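PDB 4O5J: uncharacterized protein from Helicobacter pylori, which is the sialic acid-binding adhesin SabA, an outer membrane protein that probably attaches the bacterium to sialylated host glycans. Local coordinates for residues I219-S222 with G223-N226; Q348-K351 with N352-Y356; K389-S392 with E393-K397. One frame throughout, in Å; residues are numbered along the deposited sequence.

Contact 1: I219-S222 with G223-N226; sequences IVIS and GVSN
A type II beta turn runs from I221 to V224, in the loop between strands 214-215 and 234-235 of the SabA adhesion domain. It is closed by the bond from V224 N to I221 O, 2.9 Å long. S222 and G223 are the corner residues, and G223 takes the positive phi of 84° that this turn type has at its third position. I221 O also accepts S225 N, at 2.8 Å and in the carbonyl plane, so two backbone N-H groups grip one oxygen. V224 N comes in tilted from that plane. The S225 side chain adds a bond in the reverse direction: I221 N donates to S225 OG at 2.8 Å. A chi1 of 58° sets OG between its own backbone N and carbonyl carbon, and this turns it back toward I221. I221 and V224 lie side by side and point the same way, with I221 CG2 3.8 Å from V224 CB. V224 also packs on E314 and Y318 of helix 313-320, and I221 on L324. On the exposed side, the N226 amide folds back over the turn, and its OD1 accepts G223 N at 2.7 Å with a bent N-H...O angle of 132°.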
# COMPACT_ATOMS: atom_id res chain seq x y z
N ILE A 219 -3.90 2.83 28.06
CA ILE A 219 -3.29 1.66 27.49
C ILE A 219 -2.12 1.16 28.34
O ILE A 219 -1.13 1.89 28.52
CB ILE A 219 -2.78 1.93 26.09
CG1 ILE A 219 -3.95 2.25 25.16
CG2 ILE A 219 -2.00 0.72 25.59
CD1 ILE A 219 -3.56 2.95 23.84
N VAL A 220 -2.21 -0.07 28.85
CA VAL A 220 -1.16 -0.67 29.65
C VAL A 220 -0.57 -1.84 28.90
O VAL A 220 -1.22 -2.87 28.69
CB VAL A 220 -1.68 -1.18 30.99
CG1 VAL A 220 -0.49 -1.70 31.87
CG2 VAL A 220 -2.45 -0.04 31.74
N ILE A 221 0.70 -1.71 28.52
CA ILE A 221 1.42 -2.80 27.92
C ILE A 221 2.76 -2.93 28.62
O ILE A 221 3.57 -1.99 28.55
CB ILE A 221 1.68 -2.55 26.44
CG1 ILE A 221 0.32 -2.37 25.68
CG2 ILE A 221 2.53 -3.68 25.81
CD1 ILE A 221 0.49 -1.93 24.22
N SER A 222 3.00 -4.06 29.31
CA SER A 222 4.24 -4.25 30.05
C SER A 222 5.45 -4.13 29.17
O SER A 222 5.50 -4.68 28.09
CB SER A 222 4.26 -5.63 30.68
OG SER A 222 3.35 -5.60 31.75
N GLY A 223 6.42 -3.36 29.62
CA GLY A 223 7.68 -3.20 28.90
C GLY A 223 7.52 -2.13 27.84
O GLY A 223 8.42 -1.87 27.09
N VAL A 224 6.36 -1.52 27.75
CA VAL A 224 6.16 -0.49 26.79
C VAL A 224 5.55 0.76 27.43
O VAL A 224 6.13 1.85 27.34
CB VAL A 224 5.24 -0.98 25.67
CG1 VAL A 224 4.80 0.19 24.79
CG2 VAL A 224 5.94 -2.09 24.87
N SER A 225 4.38 0.65 28.09
CA SER A 225 3.73 1.82 28.65
C SER A 225 4.37 2.20 29.97
O SER A 225 4.12 3.32 30.49
CB SER A 225 2.24 1.57 28.87
OG SER A 225 2.07 0.45 29.73
N ASN A 226 5.17 1.33 30.55
CA ASN A 226 5.82 1.64 31.83
C ASN A 226 7.29 1.93 31.55
O ASN A 226 8.08 1.71 32.36
CB ASN A 226 5.69 0.47 32.80
CG ASN A 226 6.25 -0.81 32.21
OD1 ASN A 226 6.40 -1.00 30.97
ND2 ASN A 226 6.58 -1.72 33.09

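Contact 2: Q348-K351 with N352-Y356; sequences QTIK and NNVSY
The N352 side chain leans on the backbone of Q348, four residues back. The N352 backbone N donates to Q348 O at 2.8 Å. The amide carbon CG of N352 comes within 3.4 Å of the same Q348 O, and the amide stays on the exposed flank. Its chi1 of -62° places CG anti to the carbonyl carbon, and this keeps the group folded back along the helix. N353 repeats the pattern one residue on. Its backbone N bonds to T349 O at 2.8 Å, and its CG sits 3.0 Å from the same oxygen. The angle is poor for a bond from ND2, so this is close packing of the amide on a backbone carbonyl. The N353 amide also reaches the T349 methyl, with ND2 3.7 Å from CG2, and the two side chains cross obliquely. T349 OG1 turns the other way and is hydrogen-bonded to Q345 O. These are the i to i+4 contacts of an alpha helix, here within the long helix 343-396 of a mostly helical adhesin, probably related to tetratricopeptide-repeat proteins. One flank of the helix packs on helix 281-309, where I350 meets I304 and F305 and V354 meets Q302. Helix 82-101 borders T349, I350 and N353. I350 CG2 and V354 CG2 approach loosely on the side facing helix 281-309, 4.3 Å apart. K351 stands near N352 on the exposed flank. Its CG is opposite the backbone N (chi1 175°), and the chain runs fully extended to NZ. The K351 side chain also touches F305. K351 O takes S355 N at 3.1 Å, and S355 OG gives N352 O a weak bond.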
# COMPACT_ATOMS: atom_id res chain seq x y z
N GLN A 348 7.64 -5.72 6.07
CA GLN A 348 8.97 -5.91 5.46
C GLN A 348 8.82 -6.59 4.11
O GLN A 348 9.53 -6.30 3.17
CB GLN A 348 9.86 -6.73 6.35
CG GLN A 348 10.25 -6.00 7.65
CD GLN A 348 10.81 -4.58 7.42
OE1 GLN A 348 11.79 -4.41 6.67
NE2 GLN A 348 10.21 -3.58 8.07
N THR A 349 7.86 -7.50 4.02
CA THR A 349 7.60 -8.15 2.73
C THR A 349 7.19 -7.14 1.64
O THR A 349 7.58 -7.30 0.47
CB THR A 349 6.55 -9.25 2.87
OG1 THR A 349 7.07 -10.25 3.76
CG2 THR A 349 6.16 -9.87 1.54
N ILE A 350 6.40 -6.13 2.00
CA ILE A 350 6.06 -5.07 1.05
C ILE A 350 7.36 -4.41 0.59
O ILE A 350 7.56 -4.19 -0.60
CB ILE A 350 5.21 -3.98 1.67
CG1 ILE A 350 3.96 -4.56 2.29
CG2 ILE A 350 4.82 -3.00 0.58
CD1 ILE A 350 3.07 -3.48 2.90
N LYS A 351 8.21 -4.07 1.53
CA LYS A 351 9.50 -3.42 1.19
C LYS A 351 10.35 -4.31 0.26
O LYS A 351 10.89 -3.84 -0.75
CB LYS A 351 10.29 -3.12 2.46
CG LYS A 351 11.70 -2.55 2.22
CD LYS A 351 12.47 -2.40 3.53
CE LYS A 351 13.91 -1.98 3.23
NZ LYS A 351 14.60 -1.98 4.51
N ASN A 352 10.46 -5.60 0.58
CA ASN A 352 11.19 -6.52 -0.31
C ASN A 352 10.56 -6.68 -1.66
O ASN A 352 11.29 -6.72 -2.66
CB ASN A 352 11.32 -7.88 0.33
CG ASN A 352 12.10 -7.81 1.60
OD1 ASN A 352 12.75 -6.80 1.86
ND2 ASN A 352 12.03 -8.85 2.42
N ASN A 353 9.22 -6.80 -1.72
CA ASN A 353 8.54 -6.93 -3.00
C ASN A 353 8.82 -5.71 -3.88
O ASN A 353 9.12 -5.84 -5.06
CB ASN A 353 7.04 -7.00 -2.80
CG ASN A 353 6.60 -8.30 -2.19
OD1 ASN A 353 7.36 -9.28 -2.17
ND2 ASN A 353 5.39 -8.34 -1.69
N VAL A 354 8.69 -4.53 -3.29
CA VAL A 354 8.90 -3.28 -4.00
C VAL A 354 10.31 -3.18 -4.58
O VAL A 354 10.47 -2.86 -5.77
CB VAL A 354 8.67 -2.06 -3.11
CG1 VAL A 354 9.32 -0.81 -3.76
CG2 VAL A 354 7.18 -1.88 -2.89
N SER A 355 11.32 -3.50 -3.79
CA SER A 355 12.66 -3.39 -4.37
C SER A 355 12.89 -4.49 -5.43
O SER A 355 13.48 -4.25 -6.48
CB SER A 355 13.73 -3.35 -3.28
OG SER A 355 14.00 -4.65 -2.89
N TYR A 356 12.40 -5.70 -5.18
CA TYR A 356 12.63 -6.81 -6.13
C TYR A 356 11.90 -6.59 -7.44
O TYR A 356 12.53 -6.63 -8.50
CB TYR A 356 12.22 -8.13 -5.52
CG TYR A 356 12.38 -9.29 -6.48
CD1 TYR A 356 11.34 -9.69 -7.31
CD2 TYR A 356 13.58 -9.98 -6.55
CE1 TYR A 356 11.51 -10.77 -8.19
CE2 TYR A 356 13.77 -11.05 -7.40
CZ TYR A 356 12.74 -11.43 -8.22
OH TYR A 356 12.98 -12.47 -9.05

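Contact 3: K389-S392 with E393-K397; sequences KTLS and EEISK
I395 packs its CG1 over L391 O, 3.1 Å away, and donates its backbone N to the same oxygen at 2.9 Å. These two buried residues form the tight side of the contact. They belong to the last turns of helix 343-396, which pairs with helix 29-54. L391 rests there on Q36 and Y40, and I395 on Y34 and L37. E394 lies at the border of this side. Its backbone N bonds to T390 O at 2.9 Å. A chi1 of -65° swings its CG to the backbone-N side, and the extended chain runs back toward T390. E394 OE1 lies 3.1 Å from T390 CG2, close for an oxygen and a methyl. OE2 faces L391 CD1 at 3.9 Å, and has K33 NZ as a long, weak ion partner. T390 OG1 is hydrogen-bonded to N386 O. The other side is looser and more polar. K389 NZ and E393 OE1 are opposite charges not in contact, 6.3 Å apart. E393 extends away from the helix, and K397 reaches back to it in a salt bridge, with K397 NZ 3.2 Å from E393 OE2. The lysine comes to the anti side of the carboxylate, 28° out of its plane.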
# COMPACT_ATOMS: atom_id res chain seq x y z
N LYS A 389 25.98 15.19 -37.67
CA LYS A 389 26.82 15.24 -38.88
C LYS A 389 27.09 16.70 -39.26
O LYS A 389 28.23 17.07 -39.58
CB LYS A 389 26.12 14.52 -40.02
CG LYS A 389 26.89 14.47 -41.28
CD LYS A 389 26.19 13.70 -42.40
CE LYS A 389 26.99 13.98 -43.65
NZ LYS A 389 26.45 13.34 -44.86
N THR A 390 26.04 17.52 -39.19
CA THR A 390 26.13 18.93 -39.52
C THR A 390 27.06 19.70 -38.55
O THR A 390 27.95 20.44 -38.98
CB THR A 390 24.74 19.56 -39.46
OG1 THR A 390 24.00 19.01 -40.56
CG2 THR A 390 24.80 21.07 -39.60
N LEU A 391 26.82 19.50 -37.26
CA LEU A 391 27.53 20.19 -36.21
C LEU A 391 29.03 19.81 -36.26
O LEU A 391 29.93 20.69 -36.15
CB LEU A 391 26.92 19.80 -34.87
CG LEU A 391 27.38 20.65 -33.70
CD1 LEU A 391 27.48 22.12 -34.08
CD2 LEU A 391 26.42 20.48 -32.56
N SER A 392 29.28 18.51 -36.46
CA SER A 392 30.64 18.01 -36.54
C SER A 392 31.38 18.71 -37.69
O SER A 392 32.57 19.06 -37.58
CB SER A 392 30.63 16.50 -36.73
OG SER A 392 31.97 15.99 -36.74
N GLU A 393 30.66 18.90 -38.80
CA GLU A 393 31.25 19.54 -39.96
C GLU A 393 31.54 21.03 -39.72
O GLU A 393 32.62 21.53 -40.15
CB GLU A 393 30.38 19.35 -41.16
CG GLU A 393 30.83 20.17 -42.34
CD GLU A 393 30.11 19.75 -43.60
OE1 GLU A 393 29.81 18.54 -43.73
OE2 GLU A 393 29.86 20.60 -44.46
N GLU A 394 30.59 21.72 -39.05
CA GLU A 394 30.79 23.13 -38.68
C GLU A 394 32.02 23.30 -37.80
O GLU A 394 32.85 24.18 -38.04
CB GLU A 394 29.63 23.66 -37.88
CG GLU A 394 28.38 23.68 -38.67
CD GLU A 394 27.20 24.02 -37.79
OE1 GLU A 394 26.09 23.48 -38.06
OE2 GLU A 394 27.40 24.82 -36.83
N ILE A 395 32.13 22.44 -36.78
CA ILE A 395 33.26 22.46 -35.85
C ILE A 395 34.59 22.22 -36.59
O ILE A 395 35.58 22.86 -36.31
CB ILE A 395 33.08 21.36 -34.81
CG1 ILE A 395 31.87 21.70 -33.96
CG2 ILE A 395 34.35 21.26 -33.93
CD1 ILE A 395 31.74 20.72 -32.82
N SER A 396 34.56 21.31 -37.55
CA SER A 396 35.73 20.91 -38.31
C SER A 396 36.31 22.08 -39.04
O SER A 396 37.54 22.15 -39.19
CB SER A 396 35.38 19.83 -39.30
OG SER A 396 36.53 19.27 -39.82
N LYS A 397 35.43 23.01 -39.47
CA LYS A 397 35.86 24.21 -40.22
C LYS A 397 36.15 25.44 -39.33
O LYS A 397 36.51 26.48 -39.84
CB LYS A 397 34.82 24.61 -41.26
CG LYS A 397 34.53 23.55 -42.29
CD LYS A 397 33.39 23.95 -43.16
CE LYS A 397 32.95 22.74 -43.94
NZ LYS A 397 31.88 23.10 -44.88

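How the contacts relate
All three are local contacts within one chain, and they follow one another along the sequence. Contacts 2 and 3 lie on the same helix, 343-396. Their centres are about 50 Å apart, and their nearest atoms about 38 Å. Contact 2 is nearest the middle of the molecule, about 11 Å from the chain centre. Contact 3 marks the far end of the helix, about 53 Å from that centre. Contact 1 lies in a loop on the opposite side of the centre from contact 3, with about 76 Å between their centres. Its nearest atoms come about 17 Å from contact 2. The sialic acid site is not assigned to any of these residues.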